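Local atomic coordinates of peroxisomal membrane protein PEX15 (Saccharomyces cerevisiae, PDB entry 5VXV), a protein that docks the Pex1/Pex6 AAA-ATPase on the peroxisomal membrane, where that complex extracts the import receptor Pex5. Residues 100-105 with 154-159. Sequence-based numbering, arbitrary orientation. Where two conformers were deposited one is given.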
ATOM      1  N   CYS A 100      -0.510   3.339  -2.391  1.00 13.10           N
ATOM      2  CA  CYS A 100      -0.809   4.698  -2.835  1.00 12.52           C
ATOM      3  C   CYS A 100      -0.017   5.727  -2.035  1.00 13.38           C
ATOM      4  O   CYS A 100       0.473   6.713  -2.598  1.00 14.13           O
ATOM      5  CB  CYS A 100      -2.309   4.970  -2.729  1.00 13.31           C
ATOM      6  SG  CYS A 100      -3.302   4.054  -3.931  1.00 15.01           S
ATOM      7  N   CYS A 101       0.123   5.519  -0.723  1.00 13.92           N
ATOM      8  CA  CYS A 101       0.965   6.407   0.075  1.00 13.27           C
ATOM      9  C   CYS A 101       2.406   6.370  -0.415  1.00 13.57           C
ATOM     10  O   CYS A 101       3.076   7.407  -0.488  1.00 14.63           O
ATOM     11  CB  CYS A 101       0.898   6.013   1.550  1.00 13.88           C
ATOM     12  SG  CYS A 101      -0.727   6.214   2.314  1.00 16.25           S
ATOM     13  N   ILE A 102       2.895   5.179  -0.761  1.00 13.65           N
ATOM     14  CA  ILE A 102       4.254   5.037  -1.273  1.00 13.45           C
ATOM     15  C   ILE A 102       4.413   5.802  -2.582  1.00 14.90           C
ATOM     16  O   ILE A 102       5.438   6.448  -2.822  1.00 14.12           O
ATOM     17  CB  ILE A 102       4.589   3.543  -1.438  1.00 13.38           C
ATOM     18  CG1 ILE A 102       4.694   2.875  -0.063  1.00 13.92           C
ATOM     19  CG2 ILE A 102       5.881   3.346  -2.230  1.00 15.42           C
ATOM     20  CD1 ILE A 102       4.623   1.365  -0.103  1.00 14.59           C
ATOM     21  N   LYS A 103       3.395   5.743  -3.442  1.00 14.88           N
ATOM     22  CA  LYS A 103       3.478   6.419  -4.734  0.53 15.30           C
ATOM     23  C   LYS A 103       3.615   7.927  -4.570  1.00 14.68           C
ATOM     24  O   LYS A 103       4.285   8.581  -5.378  1.00 14.93           O
ATOM     25  CB  LYS A 103       2.255   6.084  -5.583  0.53 16.05           C
ATOM     26  CG  LYS A 103       2.366   4.743  -6.284  0.53 17.58           C
ATOM     27  CD  LYS A 103       1.098   4.394  -7.036  0.53 19.78           C
ATOM     28  CE  LYS A 103       1.186   3.002  -7.637  0.53 20.39           C
ATOM     29  NZ  LYS A 103      -0.110   2.572  -8.228  0.53 20.99           N
ATOM     30  N   VAL A 104       2.993   8.496  -3.536  1.00 14.41           N
ATOM     31  CA  VAL A 104       3.134   9.927  -3.272  1.00 16.24           C
ATOM     32  C   VAL A 104       4.573  10.251  -2.887  1.00 15.53           C
ATOM     33  O   VAL A 104       5.193  11.167  -3.437  1.00 16.52           O
ATOM     34  CB  VAL A 104       2.146  10.371  -2.176  1.00 17.70           C
ATOM     35  CG1 VAL A 104       2.465  11.787  -1.689  1.00 18.64           C
ATOM     36  CG2 VAL A 104       0.717  10.301  -2.689  1.00 18.06           C
ATOM     37  N   ILE A 105       5.121   9.502  -1.929  1.00 15.62           N
ATOM     38  CA  ILE A 105       6.488   9.747  -1.482  1.00 16.30           C
ATOM     39  C   ILE A 105       7.462   9.574  -2.638  1.00 17.29           C
ATOM     40  O   ILE A 105       8.406  10.356  -2.798  1.00 18.52           O
ATOM     41  CB  ILE A 105       6.834   8.809  -0.310  1.00 17.54           C
ATOM     42  CG1 ILE A 105       5.915   9.085   0.885  1.00 18.48           C
ATOM     43  CG2 ILE A 105       8.299   8.969   0.099  1.00 19.28           C
ATOM     44  CD1 ILE A 105       5.990   8.033   1.977  1.00 20.50           C
ATOM     45  N   ILE A 154       8.971  -4.578   3.000  1.00 13.89           N
ATOM     46  CA  ILE A 154      10.373  -4.867   2.710  1.00 13.66           C
ATOM     47  C   ILE A 154      10.771  -4.313   1.344  1.00 13.40           C
ATOM     48  O   ILE A 154      11.754  -3.574   1.222  1.00 14.63           O
ATOM     49  CB  ILE A 154      10.636  -6.381   2.806  1.00 14.87           C
ATOM     50  CG1 ILE A 154      10.440  -6.847   4.252  1.00 19.11           C
ATOM     51  CG2 ILE A 154      12.048  -6.713   2.323  1.00 17.25           C
ATOM     52  CD1 ILE A 154      10.562  -8.345   4.458  1.00 23.24           C
ATOM     53  N   PHE A 155      10.021  -4.663   0.296  1.00 12.98           N
ATOM     54  CA  PHE A 155      10.488  -4.376  -1.057  1.00 13.77           C
ATOM     55  C   PHE A 155      10.177  -2.947  -1.490  1.00 15.24           C
ATOM     56  O   PHE A 155      10.966  -2.335  -2.216  1.00 15.93           O
ATOM     57  CB  PHE A 155       9.879  -5.372  -2.047  1.00 14.28           C
ATOM     58  CG  PHE A 155      10.319  -6.792  -1.827  1.00 15.14           C
ATOM     59  CD1 PHE A 155      11.664  -7.105  -1.723  1.00 16.24           C
ATOM     60  CD2 PHE A 155       9.390  -7.811  -1.715  1.00 16.95           C
ATOM     61  CE1 PHE A 155      12.074  -8.409  -1.513  1.00 19.02           C
ATOM     62  CE2 PHE A 155       9.792  -9.114  -1.504  1.00 19.15           C
ATOM     63  CZ  PHE A 155      11.136  -9.415  -1.402  1.00 19.63           C
ATOM     64  N   GLN A 156       9.037  -2.396  -1.076  1.00 15.13           N
ATOM     65  CA  GLN A 156       8.689  -1.048  -1.503  1.00 14.97           C
ATOM     66  C   GLN A 156       9.200   0.029  -0.554  1.00 15.07           C
ATOM     67  O   GLN A 156       9.556   1.122  -1.011  1.00 18.08           O
ATOM     68  CB  GLN A 156       7.172  -0.916  -1.665  1.00 16.54           C
ATOM     69  CG  GLN A 156       6.587  -1.870  -2.697  1.00 21.77           C
ATOM     70  CD  GLN A 156       5.340  -1.320  -3.368  1.00 30.77           C
ATOM     71  OE1 GLN A 156       5.151  -0.107  -3.462  1.00 31.28           O
ATOM     72  NE2 GLN A 156       4.486  -2.217  -3.848  1.00 36.34           N
ATOM     73  N   VAL A 157       9.263  -0.248   0.746  1.00 15.07           N
ATOM     74  CA  VAL A 157       9.660   0.770   1.713  1.00 15.24           C
ATOM     75  C   VAL A 157      11.145   0.635   2.040  1.00 15.19           C
ATOM     76  O   VAL A 157      11.928   1.555   1.782  1.00 16.93           O
ATOM     77  CB  VAL A 157       8.794   0.694   2.984  1.00 15.15           C
ATOM     78  CG1 VAL A 157       9.154   1.819   3.944  1.00 17.35           C
ATOM     79  CG2 VAL A 157       7.318   0.768   2.620  1.00 15.60           C
ATOM     80  N   LYS A 158      11.553  -0.508   2.599  1.00 14.67           N
ATOM     81  CA  LYS A 158      12.945  -0.640   3.029  1.00 14.97           C
ATOM     82  C   LYS A 158      13.899  -0.625   1.839  1.00 16.17           C
ATOM     83  O   LYS A 158      14.992  -0.054   1.924  1.00 18.57           O
ATOM     84  CB  LYS A 158      13.143  -1.917   3.851  1.00 15.42           C
ATOM     85  CG  LYS A 158      12.254  -2.052   5.090  1.00 19.02           C
ATOM     86  CD  LYS A 158      12.284  -0.831   6.008  1.00 23.77           C
ATOM     87  CE  LYS A 158      13.672  -0.544   6.558  1.00 25.56           C
ATOM     88  NZ  LYS A 158      13.623   0.418   7.698  1.00 25.81           N
ATOM     89  N   VAL A 159      13.508  -1.242   0.722  1.00 16.26           N
ATOM     90  CA  VAL A 159      14.357  -1.302  -0.463  1.00 16.99           C
ATOM     91  C   VAL A 159      14.162  -0.052  -1.315  1.00 16.46           C
ATOM     92  O   VAL A 159      15.074   0.772  -1.439  1.00 18.03           O
ATOM     93  CB  VAL A 159      14.074  -2.579  -1.280  1.00 17.07           C
ATOM     94  CG1 VAL A 159      14.745  -2.528  -2.656  1.00 17.57           C
ATOM     95  CG2 VAL A 159      14.543  -3.808  -0.519  1.00 17.40           C
TER
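I102 reaches from helix 91-108 to the helix carrying residues 154-159 and meets two side chains there, Q156 and V157. Its CB already heads for the partner helix and forks into two branches. The shorter, CG2, lies anti to the backbone N and ends 3.7 Å from Q156 OE1. The longer runs through CG1, which sits beside the backbone N (chi1 -69°), and stretches out to CD1. That terminal methyl is shared: it comes within 3.8 Å of Q156 CB, 3.7 Å of Q156 OE1 and 3.9 Å of V157 CG2. The branched, wholly apolar isoleucine suits a buried site between segments 100-105 and 154-159, whose nearest CA atoms, those of I102 and V157, are 7.5 Å apart. Helices 91-108, 112-136 and 143-161 pack together in the largely helical domain, predicted to be cytoplasmic, and L122 of helix 112-136 also touches I102, with I152 and L161 adding more hydrocarbon around it. A wider pi-type turn shapes 154-159, where V159 N donates a hydrogen bond to I154 O at 3.0 Å. Q156 crosses I102 at about a right angle, its chain extended beyond CG. Its CB methylene supplies apolar contact while the amide, at a partly exposed margin, lays its oxygen against both isoleucine methyls by van der Waals contact. V157, compact and buried, offers CG2 to I102 and also touches E123, whose carboxylate forms a salt bridge with K158 NZ.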